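Local coordinates for cephalosporin acylase (Bacillus halodurans, PDB 2NLZ), which is of unestablished function but is probably an Ntn-hydrolase of the gamma-glutamyltranspeptidase family, perhaps acting as a cephalosporin acylase, at residues I267-V275 with V315-V325. The protein carries 1 engineered substitution. Numbering follows the deposited sequence.
Sequences IPPNGQGLV and VTEPSDMSVSV
The ring of Pro269 carries much of the apolar contact between 267-275 and 315-325, meeting Met321 and Val315 through CB and Val325 through CG. Pro269 CB lies 3.4 Å from Met321 SD, and the Met321 side chain crosses the ring at about a right angle. Pro269 CG packs 3.7 Å from Val325 CG2, and Pro269 CB also approaches Val315 CG1. Leu274, of helix 274-283, extends this apolar patch: its CG sits 3.9 Å from CG2 of Val315 and its CD2 3.8 Å from CG1 of Val325. Val315 thus works with both branches. CG1, anti to the backbone N (chi1 171°), faces Pro269 and the carbonyl O of Gly271, while CG2 turns to Leu274. An alanine in place of Val315 would probably take the methyl neighbours from Leu274 CG, Gly271 O and Pro269 CB, opening a gap between the two segments. The contact joins the turn that follows strand 262-266 to the loop leaving helix 294-314, within the gamma-glutamyltranspeptidase-type Ntn fold; Ile255 of strand 250-259 touches Pro269, Leu274 and Val325 alike. Polar contact across the segments is slight: Asn270 N donates a weak, bent hydrogen bond to Thr316 O (3.1 Å, N-H...O angle 133°). The polar side chains turn to other partners: Asn270 OD1 is hydrogen-bonded to Asn86, Thr316 OG1 to Asn409, and Glu317 forms a salt bridge with Arg416. At the more exposed margin, Pro318 CG rests 3.9 Å from Pro269 O.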
loop_
_atom_site.group_PDB
_atom_site.type_symbol
_atom_site.label_atom_id
_atom_site.label_comp_id
_atom_site.label_asym_id
_atom_site.label_seq_id
_atom_site.Cartn_x
_atom_site.Cartn_y
_atom_site.Cartn_z
ATOM N N ILE D 267 -1.150 -31.135 21.666
ATOM C CA ILE D 267 -1.384 -32.566 21.828
ATOM C C ILE D 267 -0.077 -33.304 21.509
ATOM O O ILE D 267 0.601 -32.960 20.535
ATOM C CB ILE D 267 -2.489 -33.046 20.856
ATOM C CG1 ILE D 267 -3.836 -32.376 21.179
ATOM C CG2 ILE D 267 -2.590 -34.582 20.828
ATOM C CD1 ILE D 267 -4.336 -32.561 22.611
ATOM N N PRO D 268 0.294 -34.304 22.338
ATOM C CA PRO D 268 1.456 -35.170 22.103
ATOM C C PRO D 268 1.316 -36.043 20.855
ATOM O O PRO D 268 0.209 -36.201 20.354
ATOM C CB PRO D 268 1.484 -36.056 23.355
ATOM C CG PRO D 268 0.104 -36.061 23.823
ATOM C CD PRO D 268 -0.386 -34.668 23.590
ATOM N N PRO D 269 2.441 -36.586 20.350
ATOM C CA PRO D 269 2.541 -37.489 19.210
ATOM C C PRO D 269 1.402 -38.469 18.960
ATOM O O PRO D 269 0.633 -38.812 19.865
ATOM C CB PRO D 269 3.842 -38.215 19.483
ATOM C CG PRO D 269 4.697 -37.131 19.988
ATOM C CD PRO D 269 3.791 -36.285 20.866
ATOM N N ASN D 270 1.411 -38.972 17.729
ATOM C CA ASN D 270 0.229 -39.174 16.910
ATOM C C ASN D 270 0.050 -37.810 16.201
ATOM O O ASN D 270 0.288 -37.704 15.004
ATOM C CB ASN D 270 -0.991 -39.602 17.742
ATOM C CG ASN D 270 -2.165 -40.102 16.885
ATOM O OD1 ASN D 270 -3.264 -40.295 17.402
ATOM N ND2 ASN D 270 -1.939 -40.310 15.587
ATOM N N GLY D 271 -0.281 -36.762 16.957
ATOM C CA GLY D 271 -0.402 -35.400 16.419
ATOM C C GLY D 271 0.940 -34.725 16.208
ATOM O O GLY D 271 1.916 -35.033 16.899
ATOM N N GLN D 272 0.982 -33.785 15.260
ATOM C CA GLN D 272 2.245 -33.178 14.808
ATOM C C GLN D 272 2.613 -31.861 15.505
ATOM O O GLN D 272 3.556 -31.175 15.086
ATOM C CB GLN D 272 2.257 -32.995 13.276
ATOM C CG GLN D 272 1.374 -31.856 12.742
ATOM C CD GLN D 272 1.702 -31.462 11.316
ATOM O OE1 GLN D 272 0.815 -31.129 10.542
ATOM N NE2 GLN D 272 2.980 -31.474 10.970
ATOM N N GLY D 273 1.887 -31.523 16.571
ATOM C CA GLY D 273 2.119 -30.286 17.318
ATOM C C GLY D 273 3.537 -30.149 17.836
ATOM O O GLY D 273 4.051 -29.044 18.004
ATOM N N LEU D 274 4.158 -31.297 18.089
ATOM C CA LEU D 274 5.569 -31.417 18.420
ATOM C C LEU D 274 6.455 -30.461 17.608
ATOM O O LEU D 274 7.363 -29.838 18.156
ATOM C CB LEU D 274 5.990 -32.865 18.150
ATOM C CG LEU D 274 7.236 -33.456 18.787
ATOM C CD1 LEU D 274 8.506 -32.944 18.128
ATOM C CD2 LEU D 274 7.208 -33.130 20.245
ATOM N N VAL D 275 6.178 -30.366 16.305
ATOM C CA VAL D 275 6.975 -29.572 15.369
ATOM C C VAL D 275 7.001 -28.110 15.769
ATOM O O VAL D 275 8.067 -27.509 15.852
ATOM C CB VAL D 275 6.468 -29.717 13.918
ATOM C CG1 VAL D 275 7.235 -28.799 12.986
ATOM C CG2 VAL D 275 6.601 -31.161 13.458
ATOM N N VAL D 315 7.713 -38.525 14.366
ATOM C CA VAL D 315 6.372 -38.477 14.971
ATOM C C VAL D 315 5.378 -39.442 14.330
ATOM O O VAL D 315 5.121 -39.394 13.125
ATOM C CB VAL D 315 5.790 -37.042 15.041
ATOM C CG1 VAL D 315 4.328 -37.059 15.462
ATOM C CG2 VAL D 315 6.599 -36.188 16.013
ATOM N N THR D 316 4.853 -40.326 15.173
ATOM C CA THR D 316 3.835 -41.307 14.822
ATOM C C THR D 316 3.206 -41.835 16.122
ATOM O O THR D 316 3.470 -41.291 17.201
ATOM C CB THR D 316 4.440 -42.472 14.021
ATOM O OG1 THR D 316 3.412 -43.419 13.713
ATOM C CG2 THR D 316 5.546 -43.160 14.814
ATOM N N GLU D 317 2.378 -42.875 16.021
ATOM C CA GLU D 317 1.890 -43.608 17.201
ATOM C C GLU D 317 3.022 -43.818 18.229
ATOM O O GLU D 317 4.036 -44.445 17.902
ATOM C CB GLU D 317 1.308 -44.967 16.776
ATOM C CG GLU D 317 0.941 -45.907 17.921
ATOM C CD GLU D 317 -0.406 -45.583 18.526
ATOM O OE1 GLU D 317 -0.451 -45.256 19.733
ATOM O OE2 GLU D 317 -1.418 -45.644 17.795
ATOM N N PRO D 318 2.851 -43.290 19.464
ATOM C CA PRO D 318 3.885 -43.245 20.514
ATOM C C PRO D 318 4.708 -44.526 20.668
ATOM O O PRO D 318 5.922 -44.451 20.857
ATOM C CB PRO D 318 3.075 -42.985 21.781
ATOM C CG PRO D 318 1.939 -42.159 21.307
ATOM C CD PRO D 318 1.593 -42.674 19.926
ATOM N N SER D 319 4.048 -45.677 20.564
ATOM C CA SER D 319 4.695 -46.978 20.721
ATOM C C SER D 319 5.675 -47.295 19.588
ATOM O O SER D 319 6.694 -47.944 19.813
ATOM C CB SER D 319 3.637 -48.076 20.822
ATOM O OG SER D 319 2.590 -47.700 21.694
ATOM N N ASP D 320 5.368 -46.827 18.380
ATOM C CA ASP D 320 6.215 -47.073 17.211
ATOM C C ASP D 320 7.270 -45.987 17.015
ATOM O O ASP D 320 8.016 -46.030 16.033
ATOM C CB ASP D 320 5.371 -47.215 15.932
ATOM C CG ASP D 320 4.615 -48.540 15.860
ATOM O OD1 ASP D 320 4.802 -49.282 14.875
ATOM O OD2 ASP D 320 3.828 -48.840 16.779
ATOM N N MET D 321 7.338 -45.026 17.941
ATOM C CA MET D 321 8.299 -43.916 17.844
ATOM C C MET D 321 9.721 -44.344 18.192
ATOM O O MET D 321 9.948 -45.033 19.187
ATOM C CB MET D 321 7.874 -42.722 18.705
ATOM C CG MET D 321 6.815 -41.844 18.050
ATOM S SD MET D 321 6.397 -40.354 18.969
ATOM C CE MET D 321 7.994 -39.536 19.086
ATOM N N SER D 322 10.669 -43.921 17.360
ATOM C CA SER D 322 12.067 -44.327 17.486
ATOM C C SER D 322 12.809 -43.550 18.578
ATOM O O SER D 322 13.585 -44.129 19.328
ATOM C CB SER D 322 12.780 -44.180 16.144
ATOM O OG SER D 322 14.021 -44.854 16.136
ATOM N N VAL D 323 12.585 -42.240 18.655
ATOM C CA VAL D 323 13.110 -41.442 19.764
ATOM C C VAL D 323 11.948 -41.035 20.665
ATOM O O VAL D 323 10.799 -41.389 20.394
ATOM C CB VAL D 323 13.895 -40.196 19.281
ATOM C CG1 VAL D 323 15.149 -40.615 18.546
ATOM C CG2 VAL D 323 13.030 -39.311 18.398
ATOM N N SER D 324 12.238 -40.303 21.736
ATOM C CA SER D 324 11.174 -39.853 22.628
ATOM C C SER D 324 10.837 -38.371 22.427
ATOM O O SER D 324 11.601 -37.615 21.822
ATOM C CB SER D 324 11.507 -40.152 24.099
ATOM O OG SER D 324 12.362 -39.169 24.656
ATOM N N VAL D 325 9.671 -37.983 22.933
ATOM C CA VAL D 325 9.223 -36.599 22.958
ATOM C C VAL D 325 10.187 -35.736 23.769
ATOM O O VAL D 325 10.531 -34.625 23.365
ATOM C CB VAL D 325 7.819 -36.507 23.580
ATOM C CG1 VAL D 325 7.283 -35.096 23.497
ATOM C CG2 VAL D 325 6.872 -37.483 22.898
#